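PDB 1V2A: glutathione transferase gst1-6 from Anopheles dirus, which probably catalyses the conjugation of glutathione to electrophilic halide-bearing compounds, releasing the halide, as a homodimeric Delta class glutathione transferase of a mosquito. Local coordinates for residues K30-D35 / L203-S208; D40-L45 / H49-L54. One frame throughout, in Å; residues are numbered along the deposited sequence.

Interaction 1: residues K30-D35 / L203-S208; sequences KTNVHD and LAYVAS. With GTS (glutathione sulfonic acid), chain F.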
loop_
_atom_site.group_PDB
_atom_site.type_symbol
_atom_site.label_atom_id
_atom_site.label_comp_id
_atom_site.label_asym_id
_atom_site.label_seq_id
_atom_site.Cartn_x
_atom_site.Cartn_y
_atom_site.Cartn_z
ATOM N N LYS B 30 -8.032 -20.753 -10.952
ATOM C CA LYS B 30 -8.898 -19.697 -11.450
ATOM C C LYS B 30 -10.027 -19.495 -10.462
ATOM O O LYS B 30 -10.720 -20.433 -10.083
ATOM C CB LYS B 30 -9.433 -20.037 -12.846
ATOM C CG LYS B 30 -8.395 -19.811 -13.937
ATOM C CD LYS B 30 -8.926 -20.041 -15.351
ATOM C CE LYS B 30 -7.798 -19.824 -16.360
ATOM N NZ LYS B 30 -8.185 -20.043 -17.786
ATOM N N THR B 31 -10.189 -18.249 -10.038
ATOM C CA THR B 31 -11.192 -17.902 -9.053
ATOM C C THR B 31 -12.071 -16.742 -9.488
ATOM O O THR B 31 -11.577 -15.713 -9.942
ATOM C CB THR B 31 -10.514 -17.498 -7.732
ATOM O OG1 THR B 31 -9.615 -18.534 -7.318
ATOM C CG2 THR B 31 -11.554 -17.244 -6.651
ATOM N N ASN B 32 -13.379 -16.917 -9.347
ATOM C CA ASN B 32 -14.329 -15.867 -9.674
ATOM C C ASN B 32 -14.770 -15.349 -8.316
ATOM O O ASN B 32 -15.714 -15.871 -7.727
ATOM C CB ASN B 32 -15.531 -16.431 -10.437
ATOM C CG ASN B 32 -16.622 -15.399 -10.643
ATOM O OD1 ASN B 32 -17.110 -14.803 -9.689
ATOM N ND2 ASN B 32 -17.011 -15.184 -11.893
ATOM N N VAL B 33 -14.071 -14.333 -7.818
ATOM C CA VAL B 33 -14.371 -13.760 -6.511
ATOM C C VAL B 33 -15.770 -13.194 -6.384
ATOM O O VAL B 33 -16.172 -12.754 -5.309
ATOM C CB VAL B 33 -13.356 -12.658 -6.129
ATOM C CG1 VAL B 33 -12.018 -13.281 -5.816
ATOM C CG2 VAL B 33 -13.221 -11.650 -7.263
ATOM N N HIS B 34 -16.519 -13.199 -7.479
ATOM C CA HIS B 34 -17.884 -12.697 -7.436
ATOM C C HIS B 34 -18.839 -13.845 -7.113
ATOM O O HIS B 34 -19.896 -13.634 -6.522
ATOM C CB HIS B 34 -18.258 -12.048 -8.768
ATOM C CG HIS B 34 -17.402 -10.874 -9.124
ATOM N ND1 HIS B 34 -16.043 -10.982 -9.331
ATOM C CD2 HIS B 34 -17.708 -9.569 -9.310
ATOM C CE1 HIS B 34 -15.549 -9.794 -9.631
ATOM N NE2 HIS B 34 -16.537 -8.919 -9.626
ATOM N N ASP B 35 -18.463 -15.060 -7.496
ATOM C CA ASP B 35 -19.297 -16.219 -7.220
ATOM C C ASP B 35 -19.372 -16.421 -5.715
ATOM O O ASP B 35 -18.347 -16.574 -5.055
ATOM C CB ASP B 35 -18.720 -17.471 -7.875
ATOM C CG ASP B 35 -19.441 -18.735 -7.439
ATOM O OD1 ASP B 35 -18.904 -19.467 -6.579
ATOM O OD2 ASP B 35 -20.555 -18.987 -7.943
ATOM N N LEU B 203 -11.298 -12.793 -22.880
ATOM C CA LEU B 203 -12.340 -13.090 -23.851
ATOM C C LEU B 203 -13.201 -14.225 -23.296
ATOM O O LEU B 203 -14.426 -14.184 -23.372
ATOM C CB LEU B 203 -11.719 -13.501 -25.189
ATOM C CG LEU B 203 -12.311 -12.862 -26.447
ATOM C CD1 LEU B 203 -11.653 -13.459 -27.671
ATOM C CD2 LEU B 203 -13.814 -13.081 -26.490
ATOM N N ALA B 204 -12.555 -15.236 -22.729
ATOM C CA ALA B 204 -13.270 -16.367 -22.162
ATOM C C ALA B 204 -14.100 -15.922 -20.963
ATOM O O ALA B 204 -15.097 -16.559 -20.615
ATOM C CB ALA B 204 -12.290 -17.452 -21.749
ATOM N N TYR B 205 -13.689 -14.833 -20.322
ATOM C CA TYR B 205 -14.435 -14.330 -19.179
ATOM C C TYR B 205 -15.646 -13.553 -19.679
ATOM O O TYR B 205 -16.776 -13.821 -19.274
ATOM C CB TYR B 205 -13.572 -13.412 -18.310
ATOM C CG TYR B 205 -14.303 -12.873 -17.091
ATOM C CD1 TYR B 205 -13.795 -11.795 -16.371
ATOM C CD2 TYR B 205 -15.511 -13.435 -16.667
ATOM C CE1 TYR B 205 -14.472 -11.286 -15.261
ATOM C CE2 TYR B 205 -16.193 -12.935 -15.563
ATOM C CZ TYR B 205 -15.668 -11.859 -14.866
ATOM O OH TYR B 205 -16.346 -11.348 -13.784
ATOM N N VAL B 206 -15.411 -12.587 -20.558
ATOM C CA VAL B 206 -16.507 -11.798 -21.092
ATOM C C VAL B 206 -17.506 -12.737 -21.764
ATOM O O VAL B 206 -18.661 -12.378 -21.984
ATOM C CB VAL B 206 -16.004 -10.754 -22.113
ATOM C CG1 VAL B 206 -15.503 -11.449 -23.368
ATOM C CG2 VAL B 206 -17.113 -9.773 -22.440
ATOM N N ALA B 207 -17.048 -13.944 -22.084
ATOM C CA ALA B 207 -17.898 -14.950 -22.712
ATOM C C ALA B 207 -18.873 -15.477 -21.668
ATOM O O ALA B 207 -19.958 -15.953 -22.002
ATOM C CB ALA B 207 -17.045 -16.096 -23.263
ATOM N N SER B 208 -18.478 -15.387 -20.401
ATOM C CA SER B 208 -19.320 -15.847 -19.302
ATOM C C SER B 208 -20.509 -14.905 -19.145
ATOM O O SER B 208 -21.391 -15.144 -18.323
ATOM C CB SER B 208 -18.527 -15.885 -17.990
ATOM O OG SER B 208 -18.288 -14.575 -17.493
HETATM N N1 GTS F . -4.674 -4.868 -2.892
HETATM C CA1 GTS F . -5.132 -6.144 -3.363
HETATM C C1 GTS F . -3.911 -6.819 -3.937
HETATM O O11 GTS F . -3.858 -8.032 -3.856
HETATM O O12 GTS F . -3.008 -6.138 -4.442
HETATM C CB1 GTS F . -6.218 -5.900 -4.385
HETATM C CG1 GTS F . -6.822 -7.186 -4.984
HETATM C CD1 GTS F . -8.297 -7.018 -5.311
HETATM O OE1 GTS F . -8.908 -5.960 -5.090
HETATM N N2 GTS F . -8.847 -8.100 -5.858
HETATM C CA2 GTS F . -10.261 -8.113 -6.252
HETATM C C2 GTS F . -11.016 -9.064 -5.385
HETATM O O2 GTS F . -10.529 -10.159 -5.081
HETATM C CB2 GTS F . -10.518 -8.577 -7.682
HETATM S SG2 GTS F . -9.811 -7.610 -9.056
HETATM O O1S GTS F . -8.387 -7.526 -9.007
HETATM O O2S GTS F . -10.204 -8.280 -10.243
HETATM O O3S GTS F . -10.338 -6.275 -9.053
HETATM N N3 GTS F . -12.210 -8.631 -5.007
HETATM C CA3 GTS F . -13.054 -9.445 -4.180
HETATM C C3 GTS F . -13.571 -8.685 -3.014
HETATM O O31 GTS F . -14.317 -9.300 -2.266
HETATM O O32 GTS F . -13.231 -7.498 -2.883
#
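Y205, near the end of the C-terminal helix 191-206, reaches N32 and H34 in the loop that joins strand 27-30 to helix 36-45 of the thioredoxin-like domain. The contact is light: 74 Å² is buried in all, Y205 giving the largest share, and the nearest CA atoms, those of N32 and Y205, are 9.6 Å apart. With CG anti to the backbone N (chi1 -179°), the phenol is carried out to the loop, ending in a loose van der Waals approach. Its OH lies 4.3 Å from N32 ND2 and 4.5 Å from H34 ND1, over one face of the imidazole. No hydrogen bond joins the segments; Y205 OH is weakly hydrogen-bonded to R209 NH2.

N32 is held by its own loop. Residues N32 to D35 form a type I turn, closed by D35 N to N32 O at 2.9 Å, and N32 OD1 adds an Asx motif. D35 is the N-cap of helix 36-45, its OD1 accepting from E38 N. On the ligand side, V33 CG1 packs 3.5 Å from O2 of glutathione sulfonic acid. The Asx bond, D35 N to N32 OD1, is 2.6 Å long and bent, 131° at the hydrogen, the donor tilted 31° from the carbonyl plane.

Interaction 2: residues D40-L45 / H49-L54; sequences DALTKL and HTIPTL. With GTS (glutathione sulfonic acid), chain F.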
loop_
_atom_site.group_PDB
_atom_site.type_symbol
_atom_site.label_atom_id
_atom_site.label_comp_id
_atom_site.label_asym_id
_atom_site.label_seq_id
_atom_site.Cartn_x
_atom_site.Cartn_y
_atom_site.Cartn_z
ATOM N N ASP B 40 -17.253 -17.639 -0.510
ATOM C CA ASP B 40 -17.259 -18.262 0.808
ATOM C C ASP B 40 -16.052 -19.177 0.994
ATOM O O ASP B 40 -15.414 -19.181 2.052
ATOM C CB ASP B 40 -18.542 -19.062 0.998
ATOM C CG ASP B 40 -19.780 -18.206 0.856
ATOM O OD1 ASP B 40 -20.899 -18.754 0.955
ATOM O OD2 ASP B 40 -19.632 -16.982 0.648
ATOM N N ALA B 41 -15.744 -19.958 -0.034
ATOM C CA ALA B 41 -14.608 -20.865 0.023
ATOM C C ALA B 41 -13.315 -20.094 0.297
ATOM O O ALA B 41 -12.586 -20.402 1.241
ATOM C CB ALA B 41 -14.494 -21.633 -1.283
ATOM N N LEU B 42 -13.035 -19.092 -0.529
ATOM C CA LEU B 42 -11.823 -18.295 -0.370
ATOM C C LEU B 42 -11.720 -17.720 1.046
ATOM O O LEU B 42 -10.661 -17.759 1.675
ATOM C CB LEU B 42 -11.806 -17.145 -1.381
ATOM C CG LEU B 42 -10.547 -16.906 -2.225
ATOM C CD1 LEU B 42 -10.596 -15.475 -2.769
ATOM C CD2 LEU B 42 -9.273 -17.110 -1.395
ATOM N N THR B 43 -12.834 -17.185 1.534
ATOM C CA THR B 43 -12.896 -16.584 2.858
ATOM C C THR B 43 -12.242 -17.447 3.931
ATOM O O THR B 43 -11.482 -16.948 4.761
ATOM C CB THR B 43 -14.359 -16.306 3.265
ATOM O OG1 THR B 43 -14.954 -15.407 2.319
ATOM C CG2 THR B 43 -14.418 -15.683 4.642
ATOM N N LYS B 44 -12.533 -18.740 3.912
ATOM C CA LYS B 44 -11.970 -19.650 4.902
ATOM C C LYS B 44 -10.445 -19.542 4.985
ATOM O O LYS B 44 -9.858 -19.739 6.052
ATOM C CB LYS B 44 -12.376 -21.093 4.585
ATOM C CG LYS B 44 -13.876 -21.282 4.401
ATOM C CD LYS B 44 -14.337 -22.686 4.768
ATOM C CE LYS B 44 -13.587 -23.779 4.006
ATOM N NZ LYS B 44 -12.173 -23.963 4.460
ATOM N N LEU B 45 -9.814 -19.218 3.858
ATOM C CA LEU B 45 -8.362 -19.084 3.794
ATOM C C LEU B 45 -7.919 -17.628 3.938
ATOM O O LEU B 45 -6.890 -17.341 4.545
ATOM C CB LEU B 45 -7.853 -19.650 2.470
ATOM C CG LEU B 45 -8.256 -21.104 2.203
ATOM C CD1 LEU B 45 -7.857 -21.496 0.793
ATOM C CD2 LEU B 45 -7.608 -22.018 3.234
ATOM N N HIS B 49 -11.150 -12.366 1.492
ATOM C CA HIS B 49 -11.567 -13.008 0.254
ATOM C C HIS B 49 -11.332 -12.146 -0.980
ATOM O O HIS B 49 -12.267 -11.729 -1.658
ATOM C CB HIS B 49 -13.041 -13.455 0.338
ATOM C CG HIS B 49 -14.012 -12.345 0.609
ATOM N ND1 HIS B 49 -14.280 -11.345 -0.302
ATOM C CD2 HIS B 49 -14.793 -12.091 1.685
ATOM C CE1 HIS B 49 -15.184 -10.525 0.200
ATOM N NE2 HIS B 49 -15.511 -10.953 1.404
ATOM N N THR B 50 -10.061 -11.883 -1.256
ATOM C CA THR B 50 -9.674 -11.103 -2.416
ATOM C C THR B 50 -8.563 -11.863 -3.109
ATOM O O THR B 50 -7.825 -12.598 -2.465
ATOM C CB THR B 50 -9.108 -9.736 -2.026
ATOM O OG1 THR B 50 -7.822 -9.914 -1.417
ATOM C CG2 THR B 50 -10.038 -9.034 -1.052
ATOM N N ILE B 51 -8.462 -11.714 -4.425
ATOM C CA ILE B 51 -7.399 -12.367 -5.169
ATOM C C ILE B 51 -6.471 -11.243 -5.600
ATOM O O ILE B 51 -6.914 -10.118 -5.842
ATOM C CB ILE B 51 -7.934 -13.129 -6.405
ATOM C CG1 ILE B 51 -8.843 -12.226 -7.238
ATOM C CG2 ILE B 51 -8.685 -14.360 -5.959
ATOM C CD1 ILE B 51 -9.501 -12.936 -8.424
ATOM N N PRO B 52 -5.171 -11.524 -5.712
ATOM C CA PRO B 52 -4.520 -12.809 -5.476
ATOM C C PRO B 52 -4.426 -13.252 -4.023
ATOM O O PRO B 52 -4.332 -12.435 -3.117
ATOM C CB PRO B 52 -3.148 -12.601 -6.095
ATOM C CG PRO B 52 -2.881 -11.169 -5.775
ATOM C CD PRO B 52 -4.183 -10.501 -6.101
ATOM N N THR B 53 -4.445 -14.567 -3.827
ATOM C CA THR B 53 -4.321 -15.190 -2.512
ATOM C C THR B 53 -3.429 -16.406 -2.707
ATOM O O THR B 53 -3.772 -17.305 -3.471
ATOM C CB THR B 53 -5.669 -15.680 -1.962
ATOM O OG1 THR B 53 -6.482 -14.557 -1.619
ATOM C CG2 THR B 53 -5.459 -16.520 -0.715
ATOM N N LEU B 54 -2.291 -16.426 -2.022
ATOM C CA LEU B 54 -1.340 -17.528 -2.120
ATOM C C LEU B 54 -1.466 -18.443 -0.899
ATOM O O LEU B 54 -1.933 -18.008 0.149
ATOM C CB LEU B 54 0.084 -16.968 -2.197
ATOM C CG LEU B 54 1.270 -17.939 -2.279
ATOM C CD1 LEU B 54 1.233 -18.670 -3.608
ATOM C CD2 LEU B 54 2.587 -17.175 -2.139
HETATM N N1 GTS F . -4.674 -4.868 -2.892
HETATM C CA1 GTS F . -5.132 -6.144 -3.363
HETATM C C1 GTS F . -3.911 -6.819 -3.937
HETATM O O11 GTS F . -3.858 -8.032 -3.856
HETATM O O12 GTS F . -3.008 -6.138 -4.442
HETATM C CB1 GTS F . -6.218 -5.900 -4.385
HETATM C CG1 GTS F . -6.822 -7.186 -4.984
HETATM C CD1 GTS F . -8.297 -7.018 -5.311
HETATM O OE1 GTS F . -8.908 -5.960 -5.090
HETATM N N2 GTS F . -8.847 -8.100 -5.858
HETATM C CA2 GTS F . -10.261 -8.113 -6.252
HETATM C C2 GTS F . -11.016 -9.064 -5.385
HETATM O O2 GTS F . -10.529 -10.159 -5.081
HETATM C CB2 GTS F . -10.518 -8.577 -7.682
HETATM S SG2 GTS F . -9.811 -7.610 -9.056
HETATM O O1S GTS F . -8.387 -7.526 -9.007
HETATM O O2S GTS F . -10.204 -8.280 -10.243
HETATM O O3S GTS F . -10.338 -6.275 -9.053
HETATM N N3 GTS F . -12.210 -8.631 -5.007
HETATM C CA3 GTS F . -13.054 -9.445 -4.180
HETATM C C3 GTS F . -13.571 -8.685 -3.014
HETATM O O31 GTS F . -14.317 -9.300 -2.266
HETATM O O32 GTS F . -13.231 -7.498 -2.883
#
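T43 and H49 bring the two backbones closest, CA to CA 4.6 Å, where the last turn of helix 36-45 passes the loop leading into strand 53-56 of the thioredoxin-like domain. That loop carries the cis-proline P52 characteristic of the thioredoxin fold, here beside the glutathione site. H49 has positive phi just before the chain extends through T50 and I51.

L42 fills the angle between helix and loop. Its CD1 meets I51 CG2 at 3.9 Å, the two side chains crossing at about a right angle, while CD2 lies against T53, whose side chain runs past in the opposite direction. T53 OG1 donates to T50 O at 2.5 Å, nearly along the C=O axis, tying together the two ends of the cis-proline turn, with N46 OD1 a weak second partner. H49 CG sits between the backbone N and the carbonyl carbon (chi1 59°), which lays the ring beside T43; T43 OG1 is 3.4 Å from H49 CB but bonds to R39 O one helical turn back.

On the far side of the loop, the I51 backbone binds glutathione sulfonic acid as an antiparallel strand would: I51 N to ligand O2 is 2.7 Å (156° at the hydrogen), and ligand N2 donates back to I51 O at 2.8 Å (160°).

Interaction 2 is nested inside the long chain loop closed by interaction 1, and their centres lie about 16 Å apart. The 30-35 and 49-54 loops nevertheless touch, V33 CG1 approaching I51 CG2 to 3.5 Å, and V33 CG1 also comes within 4.0 Å of L42 CD1. I51 CD1 in addition lies 3.8 Å from T31 O. Both loops converge on glutathione sulfonic acid: V33 contributes van der Waals contact, whereas 49-54 supplies the I51 backbone hydrogen bonds. S9, E63 and S64 add further hydrogen bonds to the ligand. The Y205 contact sits at the protein surface, on the outer side of the 30-35 loop, while interaction 2 is largely buried.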